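Local coordinates for MmcQ/YjbR family DNA-binding protein (Pseudomonas syringae pv. tomato, PDB 3H9X) that probably binds DNA through a double-wing motif, although its precise role in the cell is not established, at residues F6-T16 with F31-A41. Residues are numbered along the deposited sequence; the frame is centred on the assembly and turned at random.
Sequences FIDYAQKKYDT and FRHSDNDKWYA
Phe6 turns the edge of its ring into the face of Phe31, a T-shaped pair with planes at 84°. CE1 of Phe6 makes this approach, standing over one face of the Phe31 ring, and the two ring centroids are 5.1 Å apart. The Phe6 side chain extends with CG anti to the backbone N (chi1 170°), which carries the ring across to the strands. Phe6 CZ lies 4.1 Å from Ala41 CB, also at the ring edge. Elsewhere Phe6 touches Met1 and Ile109. One residue on, Ile7 meets the far end of the same phenylalanine, with Ile7 CB 4.2 Å from Phe31 CZ. A turn further along, the methyl of Ala10 packs obliquely against that ring, Ala10 CB to Phe31 CE2 being 3.5 Å. The Phe31 ring is therefore held by three residues of helix 3-13.

Tyr14 follows where the chain leaves helical geometry. Its ring face receives the edge of Tyr40, with planes at 59°; CB of Tyr14 is 3.7 Å from Tyr40 OH. The Tyr14 hydroxyl hydrogen-bonds Glu110 of helix 102-115, and Phe113 of that helix meets both tyrosine rings. Thr16 ends the contact. Thr16 OG1 hydrogen-bonds Tyr40 OH at 3.2 Å, lying near the plane of the tyrosine ring, and either hydroxyl could donate. The methyl Thr16 CG2 rests 3.5 Å from Arg32 O.

Tyr40 and Ala41 both face Phe31 in a classic beta bulge on the antiparallel pair 29-32 and 39-47. At the bulge, both Tyr40 and Ala41 direct CB toward the helical segment. The contact packs the N-terminal helix and the turn after it against side chains of the outermost strand 29-32 and its neighbour 39-47, beside helix 102-115, in the alpha-beta double-wing fold of YjbR proteins.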
loop_
_atom_site.group_PDB
_atom_site.type_symbol
_atom_site.label_atom_id
_atom_site.label_comp_id
_atom_site.label_asym_id
_atom_site.label_seq_id
_atom_site.Cartn_x
_atom_site.Cartn_y
_atom_site.Cartn_z
ATOM N N PHE A 6 1.114 6.196 8.640
ATOM C CA PHE A 6 0.162 5.461 7.831
ATOM C C PHE A 6 -0.795 4.646 8.682
ATOM O O PHE A 6 -1.994 4.856 8.595
ATOM C CB PHE A 6 0.891 4.542 6.856
ATOM C CG PHE A 6 -0.016 3.579 6.152
ATOM C CD1 PHE A 6 -0.291 2.327 6.700
ATOM C CD2 PHE A 6 -0.664 3.952 4.979
ATOM C CE1 PHE A 6 -1.206 1.475 6.091
ATOM C CE2 PHE A 6 -1.576 3.107 4.370
ATOM C CZ PHE A 6 -1.848 1.868 4.926
ATOM N N ILE A 7 -0.288 3.730 9.511
ATOM C CA ILE A 7 -1.188 2.907 10.332
ATOM C C ILE A 7 -2.088 3.776 11.211
ATOM O O ILE A 7 -3.202 3.379 11.568
ATOM C CB ILE A 7 -0.429 1.860 11.229
ATOM C CG1 ILE A 7 -0.176 2.423 12.618
ATOM C CG2 ILE A 7 0.852 1.416 10.568
ATOM C CD1 ILE A 7 -1.241 2.037 13.637
ATOM N N ASP A 8 -1.607 4.965 11.556
ATOM C CA ASP A 8 -2.388 5.875 12.376
ATOM C C ASP A 8 -3.510 6.474 11.538
ATOM O O ASP A 8 -4.664 6.503 11.966
ATOM C CB ASP A 8 -1.506 6.992 12.932
ATOM C CG ASP A 8 -0.590 6.516 14.047
ATOM O OD1 ASP A 8 0.329 7.279 14.427
ATOM O OD2 ASP A 8 -0.785 5.384 14.552
ATOM N N TYR A 9 -3.190 6.946 10.339
ATOM C CA TYR A 9 -4.228 7.526 9.503
ATOM C C TYR A 9 -5.375 6.539 9.271
ATOM O O TYR A 9 -6.537 6.922 9.301
ATOM C CB TYR A 9 -3.628 8.000 8.178
ATOM C CG TYR A 9 -4.651 8.462 7.162
ATOM C CD1 TYR A 9 -5.208 7.570 6.252
ATOM C CD2 TYR A 9 -5.032 9.799 7.081
ATOM C CE1 TYR A 9 -6.106 7.998 5.285
ATOM C CE2 TYR A 9 -5.937 10.234 6.113
ATOM C CZ TYR A 9 -6.464 9.332 5.223
ATOM O OH TYR A 9 -7.349 9.756 4.263
ATOM N N ALA A 10 -5.042 5.270 9.065
ATOM C CA ALA A 10 -6.048 4.238 8.827
ATOM C C ALA A 10 -6.949 4.038 10.035
ATOM O O ALA A 10 -8.160 3.871 9.891
ATOM C CB ALA A 10 -5.378 2.923 8.470
ATOM N N GLN A 11 -6.345 4.045 11.222
ATOM C CA GLN A 11 -7.069 3.864 12.478
ATOM C C GLN A 11 -8.078 4.994 12.716
ATOM O O GLN A 11 -9.186 4.760 13.209
ATOM C CB GLN A 11 -6.070 3.797 13.637
ATOM C CG GLN A 11 -6.690 3.824 15.036
ATOM C CD GLN A 11 -7.654 2.674 15.289
ATOM O OE1 GLN A 11 -7.287 1.508 15.164
ATOM N NE2 GLN A 11 -8.892 3.002 15.656
ATOM N N LYS A 12 -7.704 6.217 12.352
ATOM C CA LYS A 12 -8.591 7.353 12.548
ATOM C C LYS A 12 -9.608 7.533 11.422
ATOM O O LYS A 12 -10.803 7.609 11.679
ATOM C CB LYS A 12 -7.769 8.634 12.710
ATOM C CG LYS A 12 -6.663 8.543 13.749
ATOM C CD LYS A 12 -7.195 8.285 15.156
ATOM C CE LYS A 12 -7.918 9.501 15.728
ATOM N NZ LYS A 12 -8.361 9.295 17.139
ATOM N N LYS A 13 -9.135 7.598 10.182
ATOM C CA LYS A 13 -10.023 7.798 9.043
ATOM C C LYS A 13 -10.891 6.617 8.686
ATOM O O LYS A 13 -11.823 6.760 7.902
ATOM C CB LYS A 13 -9.233 8.198 7.795
ATOM C CG LYS A 13 -9.031 9.703 7.618
ATOM C CD LYS A 13 -10.273 10.422 7.087
ATOM C CE LYS A 13 -10.553 10.056 5.639
ATOM N NZ LYS A 13 -10.785 8.599 5.515
ATOM N N TYR A 14 -10.597 5.448 9.237
ATOM C CA TYR A 14 -11.393 4.276 8.901
ATOM C C TYR A 14 -11.679 3.416 10.111
ATOM O O TYR A 14 -12.463 2.479 10.033
ATOM C CB TYR A 14 -10.684 3.434 7.829
ATOM C CG TYR A 14 -10.435 4.175 6.528
ATOM C CD1 TYR A 14 -11.476 4.477 5.662
ATOM C CD2 TYR A 14 -9.166 4.627 6.201
ATOM C CE1 TYR A 14 -11.257 5.222 4.498
ATOM C CE2 TYR A 14 -8.931 5.368 5.048
ATOM C CZ TYR A 14 -9.977 5.669 4.200
ATOM O OH TYR A 14 -9.739 6.438 3.075
ATOM N N ASP A 15 -11.041 3.731 11.232
ATOM C CA ASP A 15 -11.257 2.961 12.450
ATOM C C ASP A 15 -10.964 1.473 12.214
ATOM O O ASP A 15 -11.687 0.600 12.682
ATOM C CB ASP A 15 -12.703 3.149 12.906
ATOM C CG ASP A 15 -12.886 2.880 14.380
ATOM O OD1 ASP A 15 -12.902 1.695 14.775
ATOM O OD2 ASP A 15 -12.999 3.865 15.142
ATOM N N THR A 16 -9.882 1.204 11.490
ATOM C CA THR A 16 -9.460 -0.157 11.167
ATOM C C THR A 16 -8.213 -0.535 11.957
ATOM O O THR A 16 -7.272 0.255 12.048
ATOM C CB THR A 16 -9.108 -0.297 9.664
ATOM O OG1 THR A 16 -10.233 0.083 8.859
ATOM C CG2 THR A 16 -8.716 -1.726 9.341
ATOM N N PHE A 31 -4.948 -4.287 5.801
ATOM C CA PHE A 31 -6.055 -3.482 6.288
ATOM C C PHE A 31 -7.288 -3.878 5.502
ATOM O O PHE A 31 -7.318 -3.737 4.278
ATOM C CB PHE A 31 -5.771 -1.991 6.098
ATOM C CG PHE A 31 -4.617 -1.495 6.915
ATOM C CD1 PHE A 31 -3.322 -1.919 6.636
ATOM C CD2 PHE A 31 -4.824 -0.631 7.985
ATOM C CE1 PHE A 31 -2.252 -1.497 7.412
ATOM C CE2 PHE A 31 -3.760 -0.199 8.771
ATOM C CZ PHE A 31 -2.471 -0.633 8.481
ATOM N N ARG A 32 -8.300 -4.390 6.192
ATOM C CA ARG A 32 -9.519 -4.797 5.510
ATOM C C ARG A 32 -10.773 -4.280 6.192
ATOM O O ARG A 32 -10.709 -3.652 7.249
ATOM C CB ARG A 32 -9.589 -6.317 5.416
ATOM C CG ARG A 32 -9.736 -7.019 6.744
ATOM C CD ARG A 32 -8.447 -7.694 7.156
ATOM N NE ARG A 32 -8.645 -8.493 8.359
ATOM C CZ ARG A 32 -9.407 -9.582 8.415
ATOM N NH1 ARG A 32 -9.537 -10.249 9.554
ATOM N NH2 ARG A 32 -10.031 -10.013 7.331
ATOM N N HIS A 33 -11.913 -4.532 5.554
ATOM C CA HIS A 33 -13.210 -4.120 6.083
ATOM C C HIS A 33 -13.722 -5.192 7.028
ATOM O O HIS A 33 -13.401 -6.371 6.872
ATOM C CB HIS A 33 -14.244 -3.945 4.968
ATOM C CG HIS A 33 -13.896 -2.892 3.965
ATOM N ND1 HIS A 33 -13.074 -3.139 2.886
ATOM C CD2 HIS A 33 -14.280 -1.599 3.862
ATOM C CE1 HIS A 33 -12.972 -2.040 2.159
ATOM N NE2 HIS A 33 -13.693 -1.090 2.726
ATOM N N SER A 34 -14.535 -4.788 7.997
ATOM C CA SER A 34 -15.082 -5.732 8.955
ATOM C C SER A 34 -16.218 -6.506 8.291
ATOM O O SER A 34 -16.576 -7.606 8.722
ATOM C CB SER A 34 -15.580 -4.979 10.185
ATOM O OG SER A 34 -15.875 -5.882 11.236
ATOM N N ASP A 35 -16.756 -5.916 7.225
ATOM C CA ASP A 35 -17.852 -6.478 6.430
ATOM C C ASP A 35 -17.424 -7.734 5.678
ATOM O O ASP A 35 -17.577 -8.851 6.169
ATOM C CB ASP A 35 -18.334 -5.444 5.409
ATOM C CG ASP A 35 -18.575 -4.089 6.029
ATOM O OD1 ASP A 35 -19.465 -3.994 6.899
ATOM O OD2 ASP A 35 -17.876 -3.117 5.654
ATOM N N ASN A 36 -16.886 -7.527 4.477
ATOM C CA ASN A 36 -16.438 -8.614 3.614
ATOM C C ASN A 36 -15.005 -9.090 3.832
ATOM O O ASN A 36 -14.527 -9.976 3.123
ATOM C CB ASN A 36 -16.593 -8.207 2.154
ATOM C CG ASN A 36 -15.964 -6.871 1.861
ATOM O OD1 ASN A 36 -14.825 -6.617 2.243
ATOM N ND2 ASN A 36 -16.702 -6.006 1.174
ATOM N N ASP A 37 -14.313 -8.508 4.800
ATOM C CA ASP A 37 -12.940 -8.906 5.072
ATOM C C ASP A 37 -12.039 -8.699 3.844
ATOM O O ASP A 37 -11.030 -9.391 3.675
ATOM C CB ASP A 37 -12.901 -10.379 5.504
ATOM C CG ASP A 37 -13.715 -10.652 6.768
ATOM O OD1 ASP A 37 -13.834 -11.839 7.153
ATOM O OD2 ASP A 37 -14.236 -9.689 7.384
ATOM N N LYS A 38 -12.398 -7.747 2.988
ATOM C CA LYS A 38 -11.592 -7.477 1.803
ATOM C C LYS A 38 -10.451 -6.507 2.100
ATOM O O LYS A 38 -10.655 -5.441 2.691
ATOM C CB LYS A 38 -12.458 -6.926 0.662
ATOM C CG LYS A 38 -13.431 -7.934 0.082
ATOM C CD LYS A 38 -14.028 -7.451 -1.224
ATOM C CE LYS A 38 -14.958 -8.508 -1.807
ATOM N NZ LYS A 38 -15.317 -8.267 -3.240
ATOM N N TRP A 39 -9.246 -6.897 1.688
ATOM C CA TRP A 39 -8.042 -6.100 1.887
ATOM C C TRP A 39 -8.104 -4.878 1.004
ATOM O O TRP A 39 -8.471 -4.986 -0.161
ATOM C CB TRP A 39 -6.802 -6.899 1.488
ATOM C CG TRP A 39 -6.552 -8.128 2.292
ATOM C CD1 TRP A 39 -7.374 -8.683 3.243
ATOM C CD2 TRP A 39 -5.390 -8.954 2.236
ATOM N NE1 TRP A 39 -6.789 -9.796 3.778
ATOM C CE2 TRP A 39 -5.569 -9.989 3.178
ATOM C CE3 TRP A 39 -4.205 -8.922 1.481
ATOM C CZ2 TRP A 39 -4.610 -10.986 3.384
ATOM C CZ3 TRP A 39 -3.255 -9.911 1.688
ATOM C CH2 TRP A 39 -3.465 -10.928 2.631
ATOM N N TYR A 40 -7.739 -3.720 1.546
ATOM C CA TYR A 40 -7.738 -2.497 0.756
ATOM C C TYR A 40 -6.396 -1.786 0.909
ATOM O O TYR A 40 -6.168 -0.742 0.321
ATOM C CB TYR A 40 -8.917 -1.595 1.178
ATOM C CG TYR A 40 -8.805 -0.948 2.548
ATOM C CD1 TYR A 40 -8.048 0.211 2.731
ATOM C CD2 TYR A 40 -9.453 -1.492 3.658
ATOM C CE1 TYR A 40 -7.934 0.819 3.990
ATOM C CE2 TYR A 40 -9.344 -0.890 4.926
ATOM C CZ TYR A 40 -8.577 0.268 5.081
ATOM O OH TYR A 40 -8.429 0.865 6.317
ATOM N N ALA A 41 -5.510 -2.399 1.686
ATOM C CA ALA A 41 -4.186 -1.864 1.969
ATOM C C ALA A 41 -3.248 -2.961 2.503
ATOM O O ALA A 41 -3.604 -3.698 3.428
ATOM C CB ALA A 41 -4.300 -0.740 2.991
#